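Local coordinates for protein heme oxygenase (mycobilin-producing) (Mycobacterium tuberculosis, PDB 6DS8) that catalyses the oxidative degradation of heme to mycobilin, releasing free iron, with a suitable electron donor, at residues Val2-Ala7 with Thr54-Asp59; Ala7-Ala12 with Gly85-Glu90. The protein carries 1 engineered substitution. All blocks are in the same frame, centred on the assembly; numbering follows the deposited sequence.

Contact 1: Val2-Ala7 with Thr54-Asp59. With MNH (manganese protoporphyrin IX), chain D.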
loop_
_atom_site.group_PDB
_atom_site.type_symbol
_atom_site.label_atom_id
_atom_site.label_comp_id
_atom_site.label_asym_id
_atom_site.label_seq_id
_atom_site.Cartn_x
_atom_site.Cartn_y
_atom_site.Cartn_z
ATOM N N VAL A 2 7.479 2.845 8.587
ATOM C CA VAL A 2 7.345 1.548 7.942
ATOM C C VAL A 2 5.906 1.316 7.472
ATOM O O VAL A 2 4.937 1.937 7.927
ATOM C CB VAL A 2 7.805 0.398 8.868
ATOM C CG1 VAL A 2 9.275 0.598 9.208
ATOM C CG2 VAL A 2 6.933 0.336 10.117
ATOM N N VAL A 3 5.776 0.358 6.569
ATOM C CA VAL A 3 4.478 -0.121 6.141
ATOM C C VAL A 3 4.480 -1.633 6.269
ATOM O O VAL A 3 5.464 -2.286 5.896
ATOM C CB VAL A 3 4.175 0.322 4.704
ATOM C CG1 VAL A 3 3.111 -0.570 4.104
ATOM C CG2 VAL A 3 3.804 1.810 4.691
ATOM N N LYS A 4 3.420 -2.167 6.889
ATOM C CA LYS A 4 3.145 -3.603 6.987
ATOM C C LYS A 4 1.791 -3.871 6.318
ATOM O O LYS A 4 0.737 -3.493 6.848
ATOM C CB LYS A 4 3.123 -4.083 8.450
ATOM C CG LYS A 4 4.191 -3.533 9.406
ATOM C CD LYS A 4 5.443 -4.382 9.372
ATOM C CE LYS A 4 6.632 -3.724 10.105
ATOM N NZ LYS A 4 7.919 -4.326 9.648
ATOM N N ILE A 5 1.813 -4.506 5.158
ATOM C CA ILE A 5 0.603 -4.922 4.454
ATOM C C ILE A 5 0.350 -6.382 4.778
ATOM O O ILE A 5 1.192 -7.235 4.482
ATOM C CB ILE A 5 0.747 -4.735 2.932
ATOM C CG1 ILE A 5 1.220 -3.308 2.614
ATOM C CG2 ILE A 5 -0.555 -5.098 2.222
ATOM C CD1 ILE A 5 1.418 -3.050 1.129
ATOM N N ASN A 6 -0.803 -6.704 5.351
ATOM C CA ASN A 6 -1.201 -8.103 5.397
ATOM C C ASN A 6 -2.031 -8.432 4.153
ATOM O O ASN A 6 -3.136 -7.895 3.966
ATOM C CB ASN A 6 -1.950 -8.447 6.691
ATOM C CG ASN A 6 -1.709 -9.917 7.112
ATOM O OD1 ASN A 6 -0.593 -10.435 6.921
ATOM N ND2 ASN A 6 -2.759 -10.607 7.632
ATOM N N ALA A 7 -1.499 -9.312 3.316
ATOM C CA ALA A 7 -2.138 -9.750 2.054
ATOM C C ALA A 7 -2.962 -11.007 2.326
ATOM O O ALA A 7 -2.400 -12.074 2.476
ATOM C CB ALA A 7 -1.123 -9.923 0.963
ATOM N N THR A 54 -1.018 -0.939 6.698
ATOM C CA THR A 54 -0.801 -0.202 7.939
ATOM C C THR A 54 0.527 0.546 7.880
ATOM O O THR A 54 1.517 0.044 7.319
ATOM C CB THR A 54 -0.842 -1.125 9.172
ATOM O OG1 THR A 54 0.370 -1.900 9.284
ATOM C CG2 THR A 54 -2.064 -2.056 9.081
ATOM N N HIS A 55 0.518 1.770 8.432
ATOM C CA HIS A 55 1.661 2.678 8.453
ATOM C C HIS A 55 2.058 2.908 9.901
ATOM O O HIS A 55 1.191 3.103 10.764
ATOM C CB HIS A 55 1.355 4.039 7.808
ATOM C CG HIS A 55 0.805 3.946 6.420
ATOM N ND1 HIS A 55 -0.443 3.417 6.144
ATOM C CD2 HIS A 55 1.328 4.322 5.227
ATOM C CE1 HIS A 55 -0.664 3.470 4.840
ATOM N NE2 HIS A 55 0.395 4.018 4.261
ATOM N N TRP A 56 3.356 2.871 10.181
ATOM C CA TRP A 56 3.814 3.057 11.556
ATOM C C TRP A 56 5.052 3.935 11.558
ATOM O O TRP A 56 5.837 3.956 10.593
ATOM C CB TRP A 56 4.127 1.733 12.281
ATOM C CG TRP A 56 3.017 0.782 12.214
ATOM C CD1 TRP A 56 2.626 0.051 11.108
ATOM C CD2 TRP A 56 2.116 0.423 13.271
ATOM N NE1 TRP A 56 1.540 -0.720 11.418
ATOM C CE2 TRP A 56 1.202 -0.529 12.732
ATOM C CE3 TRP A 56 1.993 0.797 14.616
ATOM C CZ2 TRP A 56 0.179 -1.111 13.495
ATOM C CZ3 TRP A 56 0.966 0.214 15.380
ATOM C CH2 TRP A 56 0.071 -0.722 14.808
ATOM N N GLU A 57 5.199 4.677 12.659
ATOM C CA GLU A 57 6.390 5.495 12.850
ATOM C C GLU A 57 7.639 4.624 12.850
ATOM O O GLU A 57 8.689 5.037 12.334
ATOM C CB GLU A 57 6.263 6.326 14.130
ATOM C CG GLU A 57 7.339 7.391 14.270
ATOM C CD GLU A 57 7.469 8.326 13.036
ATOM O OE1 GLU A 57 6.468 9.002 12.662
ATOM O OE2 GLU A 57 8.583 8.372 12.443
ATOM N N SER A 58 7.528 3.408 13.375
ATOM C CA SER A 58 8.679 2.532 13.495
ATOM C C SER A 58 8.205 1.087 13.541
ATOM O O SER A 58 7.074 0.794 13.931
ATOM C CB SER A 58 9.492 2.863 14.758
ATOM O OG SER A 58 8.783 2.438 15.916
ATOM N N ASP A 59 9.124 0.184 13.219
ATOM C CA ASP A 59 8.838 -1.238 13.366
ATOM C C ASP A 59 8.529 -1.589 14.828
ATOM O O ASP A 59 7.642 -2.410 15.101
ATOM C CB ASP A 59 10.023 -2.044 12.816
ATOM C CG ASP A 59 9.799 -3.536 12.867
ATOM O OD1 ASP A 59 8.752 -4.027 12.398
ATOM O OD2 ASP A 59 10.677 -4.233 13.403
HETATM MN MN MNH D . -5.381 -9.007 10.691
HETATM C CHA MNH D . -7.100 -11.737 10.742
HETATM C CHB MNH D . -2.583 -10.851 10.830
HETATM C CHC MNH D . -3.458 -6.317 10.877
HETATM C CHD MNH D . -7.884 -7.324 11.465
HETATM N NA MNH D . -4.897 -11.052 10.868
HETATM C C1A MNH D . -5.768 -12.102 10.648
HETATM C C2A MNH D . -5.046 -13.354 10.470
HETATM C C3A MNH D . -3.725 -13.152 10.655
HETATM C C4A MNH D . -3.665 -11.701 10.815
HETATM C CMA MNH D . -2.532 -14.098 10.592
HETATM C CAA MNH D . -5.804 -14.663 10.241
HETATM C CBA MNH D . -5.957 -14.963 8.742
HETATM C CGA MNH D . -6.292 -16.399 8.287
HETATM O O1A MNH D . -6.894 -17.206 9.040
HETATM O O2A MNH D . -5.882 -16.679 7.120
HETATM N NB MNH D . -3.213 -8.664 10.850
HETATM C C1B MNH D . -2.145 -9.547 10.884
HETATM C C2B MNH D . -0.831 -8.952 10.763
HETATM C C3B MNH D . -1.241 -7.631 10.530
HETATM C C4B MNH D . -2.639 -7.413 10.717
HETATM C CMB MNH D . 0.436 -9.816 10.679
HETATM C CAB MNH D . -0.392 -6.406 10.264
HETATM C CBB MNH D . -0.318 -5.320 9.204
HETATM N NC MNH D . -5.638 -6.969 11.294
HETATM C C1C MNH D . -4.753 -5.918 11.147
HETATM C C2C MNH D . -5.389 -4.653 11.437
HETATM C C3C MNH D . -6.686 -4.946 11.627
HETATM C C4C MNH D . -6.858 -6.388 11.508
HETATM C CMC MNH D . -4.681 -3.289 11.313
HETATM C CAC MNH D . -7.809 -3.960 11.854
HETATM C CBC MNH D . -8.166 -3.294 13.156
HETATM N ND MNH D . -7.372 -9.458 11.075
HETATM C C1D MNH D . -8.416 -8.570 11.231
HETATM C C2D MNH D . -9.732 -9.210 11.160
HETATM C C3D MNH D . -9.416 -10.523 11.052
HETATM C C4D MNH D . -7.987 -10.681 10.951
HETATM C CMD MNH D . -11.085 -8.545 11.246
HETATM C CAD MNH D . -10.386 -11.667 10.771
HETATM C CBD MNH D . -10.373 -12.003 9.278
HETATM C CGD MNH D . -11.244 -13.145 8.790
HETATM O O1D MNH D . -12.296 -13.470 9.362
HETATM O O2D MNH D . -10.849 -13.783 7.775
#
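V2 O lies near the plane of the W56 indole at its edge, a loose neighbour of CD1, while CG of K4 comes to the same ring obliquely. T54 OG1 lies in the ring plane at NE1, taking the indole N-H in a nearly straight bond (NE1 to OG1 2.7 Å, 159° at the hydrogen). F35 and F62 meet W56 edge-to-face, and W65, the predicted transition-state stabilizer, touches it ring to ring. On the other face of the sheet, V3 and H55 run side by side, V3 CG2 lying 3.6 Å from CD2 of the H55 imidazole.

The backbone frame is an antiparallel ladder: V2 and W56 form a hydrogen-bonded pair (V2 N to W56 O 2.8 Å), as do K4 and T54, with V3 and H55 a non-hydrogen-bonded pair between them. V2 CG2 packs 3.8 Å from W56 CB and against the S58-D59 backbone. T54 OG1, placed between its own backbone N and carbonyl carbon (chi1 76°), donates to K4 O at 2.9 Å in the carbonyl plane, on a lone pair. T54 N reaches the same K4 O from above that plane, at 3.1 Å. Past the end of strand 50-56, D59 OD1 receives K4 NZ at 2.9 Å in a salt bridge, from 46° above the carboxylate plane; E90 of strand 85-98 shares this ammonium. CG2 of T54 rests 3.7 Å from the porphyrin methyl CMC.

A directed chain thus runs from W56 NE1 through T54 OG1 to K4 O. It probably fixes the rotation of the T54 hydroxyl and the indole together, beside the porphyrin pocket.

Contact 2: Ala7-Ala12 with Gly85-Glu90. With MNH (manganese protoporphyrin IX), chain D.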
loop_
_atom_site.group_PDB
_atom_site.type_symbol
_atom_site.label_atom_id
_atom_site.label_comp_id
_atom_site.label_asym_id
_atom_site.label_seq_id
_atom_site.Cartn_x
_atom_site.Cartn_y
_atom_site.Cartn_z
ATOM N N ALA A 7 -1.499 -9.312 3.316
ATOM C CA ALA A 7 -2.138 -9.750 2.054
ATOM C C ALA A 7 -2.962 -11.007 2.326
ATOM O O ALA A 7 -2.400 -12.074 2.476
ATOM C CB ALA A 7 -1.123 -9.923 0.963
ATOM N N ILE A 8 -4.276 -10.829 2.396
ATOM C CA ILE A 8 -5.170 -11.937 2.798
ATOM C C ILE A 8 -5.968 -12.505 1.631
ATOM O O ILE A 8 -6.573 -11.779 0.876
ATOM C CB ILE A 8 -6.030 -11.555 4.010
ATOM C CG1 ILE A 8 -7.034 -10.459 3.677
ATOM C CG2 ILE A 8 -5.141 -11.148 5.155
ATOM C CD1 ILE A 8 -7.788 -9.952 4.878
ATOM N N GLU A 9 -5.917 -13.819 1.565
ATOM C CA GLU A 9 -6.621 -14.653 0.573
ATOM C C GLU A 9 -8.052 -14.841 1.083
ATOM O O GLU A 9 -8.216 -15.154 2.228
ATOM C CB GLU A 9 -5.839 -15.944 0.373
ATOM C CG GLU A 9 -4.456 -15.690 -0.181
ATOM C CD GLU A 9 -3.336 -16.582 0.325
ATOM O OE1 GLU A 9 -2.218 -16.118 0.392
ATOM O OE2 GLU A 9 -3.591 -17.725 0.645
ATOM N N VAL A 10 -9.026 -14.650 0.214
ATOM C CA VAL A 10 -10.437 -14.691 0.553
ATOM C C VAL A 10 -11.157 -15.554 -0.480
ATOM O O VAL A 10 -10.956 -15.374 -1.692
ATOM C CB VAL A 10 -11.007 -13.267 0.632
ATOM C CG1 VAL A 10 -12.477 -13.305 0.880
ATOM C CG2 VAL A 10 -10.302 -12.459 1.744
ATOM N N PRO A 11 -11.944 -16.537 -0.045
ATOM C CA PRO A 11 -12.704 -17.391 -0.987
ATOM C C PRO A 11 -13.660 -16.605 -1.879
ATOM O O PRO A 11 -14.115 -15.509 -1.539
ATOM C CB PRO A 11 -13.496 -18.327 -0.068
ATOM C CG PRO A 11 -12.921 -18.171 1.307
ATOM C CD PRO A 11 -12.216 -16.845 1.371
ATOM N N ALA A 12 -13.940 -17.164 -3.054
ATOM C CA ALA A 12 -14.906 -16.543 -3.959
ATOM C C ALA A 12 -16.219 -16.260 -3.240
ATOM O O ALA A 12 -16.802 -17.148 -2.626
ATOM C CB ALA A 12 -15.159 -17.457 -5.160
ATOM N N GLY A 85 -5.755 -17.662 3.771
ATOM C CA GLY A 85 -4.336 -17.565 4.050
ATOM C C GLY A 85 -3.958 -16.106 4.158
ATOM O O GLY A 85 -4.748 -15.212 3.840
ATOM N N ALA A 86 -2.712 -15.880 4.540
ATOM C CA ALA A 86 -2.255 -14.541 4.833
ATOM C C ALA A 86 -0.754 -14.464 4.646
ATOM O O ALA A 86 -0.027 -15.414 4.941
ATOM C CB ALA A 86 -2.608 -14.130 6.271
ATOM N N SER A 87 -0.295 -13.316 4.174
ATOM C CA SER A 87 1.130 -13.060 4.085
ATOM C C SER A 87 1.358 -11.625 4.513
ATOM O O SER A 87 0.723 -10.718 3.953
ATOM C CB SER A 87 1.678 -13.231 2.662
ATOM O OG SER A 87 1.047 -14.278 1.989
ATOM N N LEU A 88 2.276 -11.430 5.469
ATOM C CA LEU A 88 2.688 -10.106 5.915
ATOM C C LEU A 88 3.781 -9.588 4.987
ATOM O O LEU A 88 4.795 -10.256 4.790
ATOM C CB LEU A 88 3.190 -10.161 7.352
ATOM C CG LEU A 88 3.714 -8.872 7.994
ATOM C CD1 LEU A 88 2.739 -7.721 7.861
ATOM C CD2 LEU A 88 3.984 -9.177 9.462
ATOM N N LEU A 89 3.543 -8.434 4.372
ATOM C CA LEU A 89 4.502 -7.742 3.523
ATOM C C LEU A 89 4.983 -6.483 4.236
ATOM O O LEU A 89 4.170 -5.613 4.569
ATOM C CB LEU A 89 3.866 -7.354 2.188
ATOM C CG LEU A 89 2.898 -8.310 1.536
ATOM C CD1 LEU A 89 2.625 -7.793 0.092
ATOM C CD2 LEU A 89 3.411 -9.745 1.537
ATOM N N GLU A 90 6.292 -6.361 4.422
ATOM C CA GLU A 90 6.887 -5.320 5.265
ATOM C C GLU A 90 7.848 -4.442 4.463
ATOM O O GLU A 90 8.704 -4.951 3.726
ATOM C CB GLU A 90 7.643 -5.942 6.424
ATOM C CG GLU A 90 7.042 -7.204 6.960
ATOM C CD GLU A 90 7.655 -7.576 8.293
ATOM O OE1 GLU A 90 7.935 -6.643 9.086
ATOM O OE2 GLU A 90 7.844 -8.785 8.545
HETATM MN MN MNH D . -5.381 -9.007 10.691
HETATM C CHA MNH D . -7.100 -11.737 10.742
HETATM C CHB MNH D . -2.583 -10.851 10.830
HETATM C CHC MNH D . -3.458 -6.317 10.877
HETATM C CHD MNH D . -7.884 -7.324 11.465
HETATM N NA MNH D . -4.897 -11.052 10.868
HETATM C C1A MNH D . -5.768 -12.102 10.648
HETATM C C2A MNH D . -5.046 -13.354 10.470
HETATM C C3A MNH D . -3.725 -13.152 10.655
HETATM C C4A MNH D . -3.665 -11.701 10.815
HETATM C CMA MNH D . -2.532 -14.098 10.592
HETATM C CAA MNH D . -5.804 -14.663 10.241
HETATM C CBA MNH D . -5.957 -14.963 8.742
HETATM C CGA MNH D . -6.292 -16.399 8.287
HETATM O O1A MNH D . -6.894 -17.206 9.040
HETATM O O2A MNH D . -5.882 -16.679 7.120
HETATM N NB MNH D . -3.213 -8.664 10.850
HETATM C C1B MNH D . -2.145 -9.547 10.884
HETATM C C2B MNH D . -0.831 -8.952 10.763
HETATM C C3B MNH D . -1.241 -7.631 10.530
HETATM C C4B MNH D . -2.639 -7.413 10.717
HETATM C CMB MNH D . 0.436 -9.816 10.679
HETATM C CAB MNH D . -0.392 -6.406 10.264
HETATM C CBB MNH D . -0.318 -5.320 9.204
HETATM N NC MNH D . -5.638 -6.969 11.294
HETATM C C1C MNH D . -4.753 -5.918 11.147
HETATM C C2C MNH D . -5.389 -4.653 11.437
HETATM C C3C MNH D . -6.686 -4.946 11.627
HETATM C C4C MNH D . -6.858 -6.388 11.508
HETATM C CMC MNH D . -4.681 -3.289 11.313
HETATM C CAC MNH D . -7.809 -3.960 11.854
HETATM C CBC MNH D . -8.166 -3.294 13.156
HETATM N ND MNH D . -7.372 -9.458 11.075
HETATM C C1D MNH D . -8.416 -8.570 11.231
HETATM C C2D MNH D . -9.732 -9.210 11.160
HETATM C C3D MNH D . -9.416 -10.523 11.052
HETATM C C4D MNH D . -7.987 -10.681 10.951
HETATM C CMD MNH D . -11.085 -8.545 11.246
HETATM C CAD MNH D . -10.386 -11.667 10.771
HETATM C CBD MNH D . -10.373 -12.003 9.278
HETATM C CGD MNH D . -11.244 -13.145 8.790
HETATM O O1D MNH D . -12.296 -13.470 9.362
HETATM O O2D MNH D . -10.849 -13.783 7.775
#
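A7 and S87 form a hydrogen-bonded pair with unequal bonds. A7 N reaches S87 O at 2.7 Å, nearly straight at the hydrogen. In return S87 N meets A7 O at 3.0 Å, along a more bent path. Next along, I8 and A86 are a non-hydrogen-bonded pair, touching through I8 CG2 and A86 CB at 4.1 Å, and beyond them E9 N bonds G85 O at 2.9 Å. On the opposite face the A7 methyl is in loose apolar contact with L89, CB to CG 4.4 Å. The E9 chain bends at chi2 and lays its carboxylate beside the glycine backbone, OE2 coming to 3.5 Å from G85 CA.

Strands 2-9 and 85-98 are neighbours in the four-stranded antiparallel sheet, of order 2-3-1-4, of the ferredoxin-like dimeric alpha-beta barrel fold used by the ABM family. From E90 the sheet continues into the second subunit through another antiparallel ladder.

I8 carries CG1 between its backbone N and carbonyl carbon (chi1 67°), which turns the rest of the chain away from A86 to pack on L18, Y50 and V52. G85 belongs to the heme-binding residues, together with V82 and A83, whose backbone N atoms hydrogen-bond the manganese porphyrin. Further along, L88 CD2 lies 3.8 Å from the porphyrin methyl CMB.

Contacts 1 and 2 flank strand 2-9, one on its border with strand 50-56 and the other on its border with strand 85-98, sharing A7. Both are partly buried, with centres 15 Å apart; contact 1 lies a little nearer the chain centre (8 Å against 10 Å) and has the larger interface, 411 Å² against 293 Å². Contact 1 adds side-chain hydrogen bonds and a salt bridge to its ladder; contact 2 relies on backbone bonds and small apolar touches. The K4-E90 salt bridge joins them, as does a probable backbone hydrogen bond from L89 N to I5 O. Each reaches the porphyrin and the second subunit, contact 2 alone by a continuing strand ladder.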